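Side-chain contacts in tRNA-splicing ligase RtcB (Thermus thermophilus, PDB 2EPG), which probably joins broken RNA ends in a GTP- and manganese-dependent ligation that repairs RNA: residues A[225-228]-A[229-232]; A[395-398]-A[399-402]. All coordinates share one frame; numbering follows the deposited sequence.

Interaction 1 (A[225-228]-A[229-232])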
ATOM      1  N   VAL A 225      15.307 -17.002   1.058  1.00 32.42           N
ATOM      2  CA  VAL A 225      15.078 -16.504   2.405  1.00 33.60           C
ATOM      3  C   VAL A 225      16.354 -15.795   2.853  1.00 34.44           C
ATOM      4  O   VAL A 225      17.432 -16.393   2.845  1.00 35.43           O
ATOM      5  CB  VAL A 225      14.741 -17.648   3.381  1.00 33.64           C
ATOM      6  CG1 VAL A 225      14.754 -17.128   4.809  1.00 30.83           C
ATOM      7  CG2 VAL A 225      13.362 -18.229   3.037  1.00 34.40           C
ATOM      8  N   TYR A 226      16.225 -14.526   3.236  1.00 32.79           N
ATOM      9  CA  TYR A 226      17.361 -13.711   3.656  1.00 34.51           C
ATOM     10  C   TYR A 226      17.538 -13.563   5.157  1.00 34.94           C
ATOM     11  O   TYR A 226      18.661 -13.452   5.648  1.00 36.46           O
ATOM     12  CB  TYR A 226      17.256 -12.313   3.042  1.00 34.73           C
ATOM     13  CG  TYR A 226      17.062 -12.325   1.556  1.00 35.19           C
ATOM     14  CD1 TYR A 226      15.829 -11.983   0.995  1.00 38.07           C
ATOM     15  CD2 TYR A 226      18.093 -12.710   0.705  1.00 35.69           C
ATOM     16  CE1 TYR A 226      15.629 -12.029  -0.373  1.00 36.91           C
ATOM     17  CE2 TYR A 226      17.905 -12.759  -0.666  1.00 37.34           C
ATOM     18  CZ  TYR A 226      16.671 -12.420  -1.199  1.00 38.55           C
ATOM     19  OH  TYR A 226      16.467 -12.475  -2.556  1.00 39.23           O
ATOM     20  N   ASP A 227      16.438 -13.521   5.894  1.00 35.14           N
ATOM     21  CA  ASP A 227      16.533 -13.389   7.339  1.00 35.07           C
ATOM     22  C   ASP A 227      15.778 -14.551   7.937  1.00 35.30           C
ATOM     23  O   ASP A 227      14.551 -14.577   7.930  1.00 34.40           O
ATOM     24  CB  ASP A 227      15.912 -12.084   7.816  1.00 35.68           C
ATOM     25  CG  ASP A 227      16.350 -11.719   9.214  1.00 34.52           C
ATOM     26  OD1 ASP A 227      17.362 -11.011   9.338  1.00 37.82           O
ATOM     27  OD2 ASP A 227      15.706 -12.149  10.191  1.00 34.46           O
ATOM     28  N   GLU A 228      16.524 -15.513   8.458  1.00 37.03           N
ATOM     29  CA  GLU A 228      15.944 -16.709   9.029  1.00 37.81           C
ATOM     30  C   GLU A 228      15.039 -16.410  10.216  1.00 37.06           C
ATOM     31  O   GLU A 228      13.973 -17.010  10.352  1.00 37.53           O
ATOM     32  CB  GLU A 228      17.063 -17.670   9.435  1.00 41.93           C
ATOM     33  CG  GLU A 228      16.704 -19.132   9.252  1.00 48.38           C
ATOM     34  CD  GLU A 228      16.243 -19.433   7.830  1.00 51.44           C
ATOM     35  OE1 GLU A 228      17.086 -19.352   6.904  1.00 51.77           O
ATOM     36  OE2 GLU A 228      15.035 -19.733   7.647  1.00 52.27           O
ATOM     37  N   GLU A 229      15.451 -15.480  11.068  1.00 35.55           N
ATOM     38  CA  GLU A 229      14.653 -15.144  12.243  1.00 35.18           C
ATOM     39  C   GLU A 229      13.316 -14.487  11.877  1.00 33.08           C
ATOM     40  O   GLU A 229      12.279 -14.852  12.412  1.00 32.29           O
ATOM     41  CB  GLU A 229      15.423 -14.209  13.178  1.00 36.79           C
ATOM     42  CG  GLU A 229      14.563 -13.754  14.352  1.00 41.91           C
ATOM     43  CD  GLU A 229      15.152 -12.587  15.126  1.00 46.07           C
ATOM     44  OE1 GLU A 229      15.513 -11.559  14.502  1.00 47.04           O
ATOM     45  OE2 GLU A 229      15.236 -12.691  16.367  1.00 48.17           O
ATOM     46  N   ALA A 230      13.341 -13.512  10.972  1.00 31.22           N
ATOM     47  CA  ALA A 230      12.108 -12.842  10.568  1.00 29.30           C
ATOM     48  C   ALA A 230      11.233 -13.806   9.766  1.00 28.29           C
ATOM     49  O   ALA A 230      10.017 -13.814   9.913  1.00 29.04           O
ATOM     50  CB  ALA A 230      12.432 -11.593   9.735  1.00 29.84           C
ATOM     51  N   ALA A 231      11.850 -14.629   8.931  1.00 25.77           N
ATOM     52  CA  ALA A 231      11.082 -15.561   8.121  1.00 28.35           C
ATOM     53  C   ALA A 231      10.323 -16.524   9.018  1.00 28.81           C
ATOM     54  O   ALA A 231       9.141 -16.769   8.799  1.00 29.36           O
ATOM     55  CB  ALA A 231      12.002 -16.329   7.150  1.00 28.44           C
ATOM     56  N   LEU A 232      11.003 -17.052  10.037  1.00 29.74           N
ATOM     57  CA  LEU A 232      10.373 -17.963  10.987  1.00 30.72           C
ATOM     58  C   LEU A 232       9.200 -17.265  11.662  1.00 30.18           C
ATOM     59  O   LEU A 232       8.104 -17.820  11.760  1.00 29.52           O
ATOM     60  CB  LEU A 232      11.366 -18.393  12.074  1.00 33.70           C
ATOM     61  CG  LEU A 232      10.718 -19.225  13.189  1.00 37.68           C
ATOM     62  CD1 LEU A 232      10.351 -20.604  12.624  1.00 37.13           C
ATOM     63  CD2 LEU A 232      11.668 -19.365  14.384  1.00 39.05           C
TER
HETATM   64  O   HOH W   1      15.320 -10.252  12.033  1.00 33.22           O
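The side chain of Asp227 reaches the first turn of the helix that follows it and meets Ala230 with CB, CG and OD2. CG, anti to the backbone N (chi1 -163°), stands beside the carbonyl carbon, the side from which OD2 can reach Ala230 N. Asp227 CB passes 4.0 Å from Ala230 CB, and CG comes similarly close to the same methyl. OD2 makes the decisive contact: it accepts from Ala230 N at 2.8 Å with its anti lone pair, the one turned away from OD1, and the N-H...O angle of 158° makes the bond nearly straight. This is an N-cap. Asp227 ends the loop after strand 216-225, and its carboxylate takes up an amide of the first helical turn; Tyr226, source of the usual i-4 carbonyl, lies before the helix. The charge, if present, would also sit favourably at the positive end of the helix dipole. OD2 has a second donor, a water 2.7 Å away that also donates to Glu229 OE1 at 2.8 Å. The water thus bridges two carboxylates whose nearest oxygens, Asp227 OD2 and Glu229 OE1, are 4.4 Å apart, and is likely to ease the repulsion between them. On the other branch, OD1 has a long, weak ion pair with Lys474. Replacing Asp227 by an alanine removes both oxygens and would probably leave Ala230 N uncapped, the water short of one acceptor and Lys474 without its weak partner. The main chain carries the turn onward: Ala231 N bonds to Asp227 O at 2.9 Å and Leu232 N to Glu228 O at 3.0 Å. On the apolar side of the turn, Val225 CG1 lies 3.7 Å from Ala231 CB, and the Ala230 and Ala231 methyls pack on Val476 of strand 474-486.

Interaction 2 (A[395-398]-A[399-402])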
ATOM      1  N   ALA A 395      11.000  -6.313   6.498  1.00 27.92           N
ATOM      2  CA  ALA A 395      10.501  -6.131   7.853  1.00 27.52           C
ATOM      3  C   ALA A 395      10.822  -4.689   8.243  1.00 27.00           C
ATOM      4  O   ALA A 395      11.867  -4.159   7.853  1.00 26.32           O
ATOM      5  CB  ALA A 395      11.169  -7.111   8.821  1.00 24.94           C
ATOM      6  N   GLY A 396       9.920  -4.058   8.994  1.00 26.04           N
ATOM      7  CA  GLY A 396      10.124  -2.682   9.426  1.00 26.40           C
ATOM      8  C   GLY A 396      11.255  -2.578  10.435  1.00 26.92           C
ATOM      9  O   GLY A 396      11.537  -3.529  11.154  1.00 26.65           O
ATOM     10  N   THR A 397      11.894  -1.421  10.517  1.00 27.53           N
ATOM     11  CA  THR A 397      13.018  -1.288  11.430  1.00 28.86           C
ATOM     12  C   THR A 397      12.878  -0.166  12.417  1.00 28.93           C
ATOM     13  O   THR A 397      12.058   0.733  12.257  1.00 27.44           O
ATOM     14  CB  THR A 397      14.316  -1.035  10.664  1.00 27.36           C
ATOM     15  OG1 THR A 397      14.268   0.275  10.089  1.00 26.81           O
ATOM     16  CG2 THR A 397      14.481  -2.077   9.550  1.00 24.75           C
ATOM     17  N   GLU A 398      13.727  -0.218  13.438  1.00 30.95           N
ATOM     18  CA  GLU A 398      13.724   0.802  14.472  1.00 32.36           C
ATOM     19  C   GLU A 398      14.241   2.089  13.877  1.00 29.47           C
ATOM     20  O   GLU A 398      13.733   3.164  14.192  1.00 29.70           O
ATOM     21  CB  GLU A 398      14.592   0.353  15.662  1.00 36.27           C
ATOM     22  CG  GLU A 398      13.945  -0.767  16.480  1.00 42.28           C
ATOM     23  CD  GLU A 398      14.861  -1.349  17.552  1.00 48.01           C
ATOM     24  OE1 GLU A 398      15.813  -2.080  17.193  1.00 48.63           O
ATOM     25  OE2 GLU A 398      14.627  -1.073  18.755  1.00 50.37           O
ATOM     26  N   LYS A 399      15.235   1.985  12.997  1.00 28.24           N
ATOM     27  CA  LYS A 399      15.809   3.179  12.371  1.00 27.55           C
ATOM     28  C   LYS A 399      14.753   3.959  11.594  1.00 26.87           C
ATOM     29  O   LYS A 399      14.748   5.197  11.601  1.00 26.59           O
ATOM     30  CB  LYS A 399      16.954   2.812  11.428  1.00 28.29           C
ATOM     31  CG  LYS A 399      17.533   4.024  10.716  1.00 29.49           C
ATOM     32  CD  LYS A 399      18.770   3.673   9.911  1.00 31.96           C
ATOM     33  CE  LYS A 399      19.438   4.916   9.389  1.00 32.18           C
ATOM     34  NZ  LYS A 399      20.671   4.583   8.602  1.00 34.09           N
ATOM     35  N   ALA A 400      13.872   3.227  10.920  1.00 26.07           N
ATOM     36  CA  ALA A 400      12.786   3.836  10.153  1.00 25.19           C
ATOM     37  C   ALA A 400      11.895   4.645  11.092  1.00 24.09           C
ATOM     38  O   ALA A 400      11.386   5.692  10.710  1.00 26.15           O
ATOM     39  CB  ALA A 400      11.943   2.731   9.444  1.00 25.03           C
HETATM   40  N   MSE A 401      11.696   4.162  12.313  1.00 24.07           N
HETATM   41  CA  MSE A 401      10.866   4.896  13.265  1.00 30.48           C
HETATM   42  C   MSE A 401      11.493   6.272  13.500  1.00 29.00           C
HETATM   43  O   MSE A 401      10.786   7.259  13.697  1.00 27.68           O
HETATM   44  CB  MSE A 401      10.767   4.176  14.619  1.00 36.76           C
HETATM   45  CG  MSE A 401       9.981   2.865  14.631  1.00 50.80           C
HETATM   46 SE   MSE A 401       8.127   2.869  13.914  1.00 67.51          SE
HETATM   47  CE  MSE A 401       7.325   4.320  14.945  1.00 59.47           C
ATOM     48  N   GLU A 402      12.823   6.335  13.480  1.00 26.50           N
ATOM     49  CA  GLU A 402      13.517   7.601  13.702  1.00 24.68           C
ATOM     50  C   GLU A 402      13.610   8.482  12.451  1.00 24.80           C
ATOM     51  O   GLU A 402      13.314   9.680  12.495  1.00 23.74           O
ATOM     52  CB  GLU A 402      14.945   7.335  14.186  1.00 27.01           C
ATOM     53  CG  GLU A 402      15.062   6.737  15.587  1.00 28.28           C
ATOM     54  CD  GLU A 402      14.867   7.765  16.685  1.00 30.86           C
ATOM     55  OE1 GLU A 402      14.594   8.954  16.360  1.00 30.69           O
ATOM     56  OE2 GLU A 402      14.980   7.381  17.871  1.00 31.53           O
TER
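Thr397 OG1 accepts a hydrogen bond from Ala400 N at 3.1 Å, with an N-H...O angle of 155°, and lies 3.4 Å from the methyl carbon Ala400 CB. A chi1 of 69° places the hydroxyl between the backbone N and the carbonyl carbon of Thr397, which turns it to the oncoming helix while CG2 stands beside the backbone N. The main-chain bonds behind this cap are poorer. Met401 N is shared between Thr397 O, a weak bond at 3.4 Å, and Glu398 O, at 2.9 Å but bent to 122° and likewise weak. Glu402 N makes another weak bond to Glu398 O, and Met401 CB lies 3.2 Å from that same oxygen.

Further out, the hydroxyl of Thr397 is also hydrogen-bonded to Gly471 O, so OG1 is gripped from two partners and its rotation is probably fixed. Lys399, fully extended, carries NZ to the neighbouring carbonyl, Ala470 O. Ala400 packs on Ile472, whereas Met401, present as selenomethionine, bends at chi2 and chi3 and touches Phe363 and His367. One flank of this short helix is therefore tied to the segment leading into strand 474-486. Such a hydroxyl, accepting from the amide three residues ahead, is the signature of a threonine N-cap, here at the passage from strand 391-395 into helix 398-403.

In the fold
Followed from the N terminus, the chain leaves strand 216-225, makes interaction 1 as it turns into helix 228-234, and more than 150 residues later leaves strand 391-395 to make interaction 2 before helix 398-403. The contacts are in series: each closes only a local turn, and they neither nest nor cross. They are nevertheless neighbours in space, with centres about 17 Å apart and nearest atoms about 5 Å apart without touching. Their common reference is strand 474-486, which pairs antiparallel with both strands leading into the caps. Residues 225-232 meet its opening part, while residues 395-402 reach residues 470-472 just ahead of it, and Ala395 pairs with Lys474 at its start.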